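Local coordinates for protein soluble lytic murein transglycosylase (Escherichia coli, PDB 1QSA) that cleaves the glycosidic bonds between N-acetylmuramic acid and N-acetylglucosamine in peptidoglycan, probably as an exolytic enzyme that leaves 1,6-anhydro-muramic acid ends, at residues L456-I466 against E524-Q535. Sequence-based numbering, arbitrary orientation. Where two conformers were deposited one is given.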
loop_
_atom_site.group_PDB
_atom_site.type_symbol
_atom_site.label_atom_id
_atom_site.label_comp_id
_atom_site.label_asym_id
_atom_site.label_seq_id
_atom_site.Cartn_x
_atom_site.Cartn_y
_atom_site.Cartn_z
ATOM N N LEU A 456 9.127 12.761 23.417
ATOM C CA LEU A 456 7.820 13.294 23.054
ATOM C C LEU A 456 6.705 12.304 23.378
ATOM O O LEU A 456 5.671 12.698 23.910
ATOM C CB LEU A 456 7.763 13.690 21.578
ATOM C CG LEU A 456 8.515 14.976 21.209
ATOM C CD1 LEU A 456 8.603 15.122 19.695
ATOM C CD2 LEU A 456 7.799 16.173 21.833
ATOM N N PHE A 457 6.895 11.032 23.036
ATOM C CA PHE A 457 5.863 10.037 23.345
ATOM C C PHE A 457 5.658 9.892 24.848
ATOM O O PHE A 457 4.526 9.768 25.303
ATOM C CB PHE A 457 6.154 8.678 22.692
ATOM C CG PHE A 457 5.775 8.619 21.234
ATOM C CD1 PHE A 457 4.428 8.519 20.854
ATOM C CD2 PHE A 457 6.747 8.683 20.247
ATOM C CE1 PHE A 457 4.059 8.484 19.492
ATOM C CE2 PHE A 457 6.398 8.649 18.898
ATOM C CZ PHE A 457 5.049 8.550 18.519
ATOM N N LYS A 458 6.739 9.990 25.622
ATOM C CA LYS A 458 6.640 9.897 27.071
ATOM C C LYS A 458 5.815 11.071 27.582
ATOM O O LYS A 458 4.829 10.889 28.297
ATOM C CB LYS A 458 8.033 9.909 27.720
ATOM C CG LYS A 458 7.985 9.744 29.240
ATOM C CD LYS A 458 9.375 9.772 29.850
ATOM C CE LYS A 458 9.320 9.534 31.360
ATOM N NZ LYS A 458 10.648 9.813 32.012
ATOM N N ARG A 459 6.187 12.276 27.157
ATOM C CA ARG A 459 5.491 13.483 27.573
ATOM C C ARG A 459 4.003 13.478 27.230
ATOM O O ARG A 459 3.176 13.837 28.065
ATOM C CB ARG A 459 6.154 14.714 26.944
ATOM C CG ARG A 459 5.533 16.047 27.348
ATOM C CD ARG A 459 6.079 17.206 26.524
ATOM N NE ARG A 459 7.531 17.143 26.371
ATOM C CZ ARG A 459 8.218 17.829 25.460
ATOM N NH1 ARG A 459 7.594 18.653 24.629
ATOM N NH2 ARG A 459 9.536 17.702 25.389
ATOM N N TYR A 460 3.670 13.036 26.016
ATOM C CA TYR A 460 2.285 13.028 25.559
ATOM C C TYR A 460 1.430 11.838 25.955
ATOM O O TYR A 460 0.260 11.772 25.581
ATOM C CB TYR A 460 2.204 13.318 24.058
ATOM C CG TYR A 460 2.480 14.773 23.760
ATOM C CD1 TYR A 460 1.476 15.724 23.902
ATOM C CD2 TYR A 460 3.759 15.214 23.401
ATOM C CE1 TYR A 460 1.732 17.076 23.695
ATOM C CE2 TYR A 460 4.027 16.584 23.196
ATOM C CZ TYR A 460 2.997 17.498 23.348
ATOM O OH TYR A 460 3.203 18.843 23.159
ATOM N N THR A 461 2.018 10.871 26.653
ATOM C CA THR A 461 1.234 9.757 27.159
ATOM C C THR A 461 1.228 9.726 28.690
ATOM O O THR A 461 0.458 8.971 29.270
ATOM C CB THR A 461 1.663 8.355 26.631
ATOM O OG1 THR A 461 3.039 8.103 26.945
ATOM C CG2 THR A 461 1.459 8.258 25.113
ATOM N N SER A 462 2.058 10.553 29.337
ATOM C CA SER A 462 2.110 10.587 30.810
ATOM C C SER A 462 0.764 10.889 31.478
ATOM O O SER A 462 0.451 10.334 32.548
ATOM C CB SER A 462 3.158 11.599 31.290
ATOM O OG SER A 462 2.846 12.905 30.844
ATOM N N GLY A 463 -0.029 11.757 30.856
ATOM C CA GLY A 463 -1.324 12.103 31.414
ATOM C C GLY A 463 -2.466 11.339 30.765
ATOM O O GLY A 463 -3.619 11.733 30.890
ATOM N N LYS A 464 -2.147 10.268 30.043
ATOM C CA LYS A 464 -3.177 9.474 29.371
ATOM C C LYS A 464 -3.103 8.023 29.828
ATOM O O LYS A 464 -2.158 7.639 30.504
ATOM C CB LYS A 464 -2.979 9.555 27.854
ATOM C CG LYS A 464 -3.038 10.979 27.323
ATOM C CD LYS A 464 -2.873 11.002 25.817
ATOM C CE LYS A 464 -3.109 12.396 25.239
ATOM N NZ LYS A 464 -2.088 13.400 25.692
ATOM N N GLU A 465 -4.119 7.229 29.504
ATOM C CA GLU A 465 -4.110 5.819 29.872
ATOM C C GLU A 465 -3.417 4.933 28.831
ATOM O O GLU A 465 -2.925 3.857 29.159
ATOM C CB GLU A 465 -5.540 5.332 30.102
ATOM C CG GLU A 465 -6.299 6.158 31.143
ATOM C CD GLU A 465 -7.781 5.874 31.129
ATOM O OE1 GLU A 465 -8.458 6.299 30.172
ATOM O OE2 GLU A 465 -8.275 5.206 32.072
ATOM N N ILE A 466 -3.393 5.371 27.574
ATOM C CA ILE A 466 -2.698 4.604 26.536
ATOM C C ILE A 466 -1.217 4.490 26.905
ATOM O O ILE A 466 -0.599 5.473 27.333
ATOM C CB ILE A 466 -2.797 5.276 25.112
ATOM C CG1 ILE A 466 -2.430 6.770 25.169
ATOM C CG2 ILE A 466 -4.188 5.034 24.505
ATOM C CD1 ILE A 466 -2.172 7.378 23.778
ATOM N N GLU A 524 6.061 16.903 17.096
ATOM C CA GLU A 524 5.344 17.179 18.335
ATOM C C GLU A 524 3.847 17.430 18.136
ATOM O O GLU A 524 3.027 16.896 18.879
ATOM C CB GLU A 524 5.990 18.348 19.090
ATOM C CG GLU A 524 5.284 18.639 20.416
ATOM C CD GLU A 524 6.124 19.475 21.385
ATOM O OE1 GLU A 524 7.226 19.933 21.010
ATOM O OE2 GLU A 524 5.686 19.658 22.540
ATOM N N THR A 525 3.493 18.234 17.139
ATOM C CA THR A 525 2.084 18.527 16.867
ATOM C C THR A 525 1.350 17.220 16.542
ATOM O O THR A 525 0.266 16.963 17.071
ATOM C CB THR A 525 1.934 19.498 15.663
ATOM O OG1 THR A 525 2.662 20.704 15.934
ATOM C CG2 THR A 525 0.467 19.844 15.428
ATOM N N ASN A 526 1.970 16.402 15.691
ATOM C CA ASN A 526 1.383 15.141 15.262
ATOM C C ASN A 526 1.186 14.200 16.464
ATOM O O ASN A 526 0.106 13.652 16.665
ATOM C CB ASN A 526 2.273 14.490 14.192
ATOM C CG ASN A 526 1.584 13.354 13.496
ATOM O OD1 ASN A 526 1.502 12.250 14.028
ATOM N ND2 ASN A 526 1.055 13.619 12.302
ATOM N N ILE A 527 2.214 14.063 17.292
ATOM C CA ILE A 527 2.134 13.209 18.478
ATOM C C ILE A 527 1.077 13.726 19.463
ATOM O O ILE A 527 0.332 12.951 20.038
ATOM C CB ILE A 527 3.537 13.052 19.144
ATOM C CG1 ILE A 527 4.438 12.212 18.231
ATOM C CG2 ILE A 527 3.433 12.378 20.511
ATOM C CD1 ILE A 527 5.929 12.271 18.587
ATOM N N ASN A 528 0.984 15.042 19.610
ATOM C CA ASN A 528 -0.010 15.659 20.498
ATOM C C ASN A 528 -1.440 15.279 20.045
ATOM O O ASN A 528 -2.216 14.661 20.799
ATOM C CB ASN A 528 0.190 17.184 20.446
ATOM C CG ASN A 528 -0.754 17.951 21.373
ATOM O OD1 ASN A 528 -1.408 17.376 22.244
ATOM N ND2 ASN A 528 -0.825 19.265 21.182
ATOM N N ILE A 529 -1.770 15.583 18.786
ATOM C CA ILE A 529 -3.108 15.311 18.271
ATOM C C ILE A 529 -3.401 13.821 18.101
ATOM O O ILE A 529 -4.507 13.353 18.405
ATOM C CB ILE A 529 -3.338 16.082 16.950
ATOM C CG1 ILE A 529 -3.261 17.583 17.243
ATOM C CG2 ILE A 529 -4.710 15.727 16.328
ATOM C CD1 ILE A 529 -3.306 18.486 16.015
ATOM N N GLY A 530 -2.383 13.070 17.693
ATOM C CA GLY A 530 -2.551 11.640 17.486
ATOM C C GLY A 530 -2.732 10.880 18.782
ATOM O O GLY A 530 -3.614 10.013 18.878
ATOM N N THR A 531 -1.919 11.180 19.795
ATOM C CA THR A 531 -2.084 10.498 21.094
ATOM C C THR A 531 -3.444 10.854 21.708
ATOM O O THR A 531 -4.050 10.053 22.408
ATOM C CB THR A 531 -0.970 10.830 22.123
ATOM O OG1 THR A 531 -0.899 12.246 22.358
ATOM C CG2 THR A 531 0.383 10.280 21.664
ATOM N N SER A 532 -3.917 12.064 21.443
ATOM C CA SER A 532 -5.225 12.490 21.931
ATOM C C SER A 532 -6.344 11.650 21.288
ATOM O O SER A 532 -7.168 11.078 21.999
ATOM C CB SER A 532 -5.458 13.981 21.694
ATOM O OG SER A 532 -4.685 14.740 22.609
ATOM N N TYR A 533 -6.320 11.488 19.963
ATOM C CA TYR A 533 -7.367 10.681 19.322
ATOM C C TYR A 533 -7.259 9.214 19.748
ATOM O O TYR A 533 -8.271 8.557 20.028
ATOM C CB TYR A 533 -7.303 10.795 17.799
ATOM C CG TYR A 533 -8.506 10.145 17.129
ATOM C CD1 TYR A 533 -9.792 10.658 17.322
ATOM C CD2 TYR A 533 -8.368 8.963 16.401
ATOM C CE1 TYR A 533 -10.921 9.993 16.813
ATOM C CE2 TYR A 533 -9.495 8.292 15.885
ATOM C CZ TYR A 533 -10.757 8.810 16.104
ATOM O OH TYR A 533 -11.869 8.108 15.668
ATOM N N LEU A 534 -6.027 8.710 19.831
ATOM C CA LEU A 534 -5.805 7.318 20.233
ATOM C C LEU A 534 -6.338 7.088 21.648
ATOM O O LEU A 534 -7.013 6.087 21.909
ATOM C CB LEU A 534 -4.314 6.989 20.140
ATOM C CG LEU A 534 -3.922 5.514 20.347
ATOM C CD1 LEU A 534 -4.601 4.619 19.308
ATOM C CD2 LEU A 534 -2.406 5.378 20.286
ATOM N N GLN A 535 -6.097 8.047 22.544
ATOM C CA GLN A 535 -6.598 7.955 23.919
ATOM C C GLN A 535 -8.138 7.977 23.914
ATOM O O GLN A 535 -8.781 7.250 24.672
ATOM C CB GLN A 535 -6.049 9.123 24.759
ATOM C CG GLN A 535 -6.738 9.324 26.117
ATOM C CD GLN A 535 -6.653 8.132 27.050
ATOM O OE1 GLN A 535 -5.674 7.386 27.056
ATOM N NE2 GLN A 535 -7.679 7.970 27.875
HETATM O O HOH W 1 9.612 19.655 22.680
HETATM O O HOH W 2 -2.060 15.127 23.561
#
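Tyr-460 fits as a knob into a hole on helix 523-540 formed by Glu-524, Ile-527, Asn-528 and Thr-531. One ring face lies over CA of Asn-528, while Glu-524 closes the ring's edge: Tyr-460 OH donates to Glu-524 OE2 (2.7 Å), onto the carboxylate's anti lone pair. OE2 of Glu-524 also forms a salt bridge with Arg-459 NH1 (3.0 Å), and a water joins NH1 to the other oxygen, OE1, so the carboxylate is gripped on both oxygens. Ile-527 is the answering bump: its CD1 rises over one face of the Phe-457 ring in a CH-pi contact, 3.9 Å from the centroid, and also meets CB of Leu-456, while CG2 packs against CB of Tyr-460.

A type I turn from Thr-461 to Lys-464 then brings the chain back over helix 523-540. Lys-464 bends at its last torsion (chi4 65°), directing NZ to Tyr-460 O (2.9 Å) and to a water held by Asn-528 OD1 and Ser-532 OG. Gln-535, bent at chi2, grips the returning loop with its amide: OE1 accepts from Ile-466 N nearly in line with the C=O bond and from Glu-465 N above the carbonyl plane, and NE2 reaches OE1 of Glu-465 at 2.9 Å. Beside it, CD1 of Ile-466 meets CD2 of Leu-534 (4.0 Å).

The short helix segments cross at -41° with axes 9.7 Å apart, within the lysozyme-like transglycosylase SLT domain. Helix 468-479, which carries the predicted catalytic Glu-478, packs against Phe-457 and Thr-461, whereas helix 499-509 covers Ile-529, Ser-532 and Tyr-533.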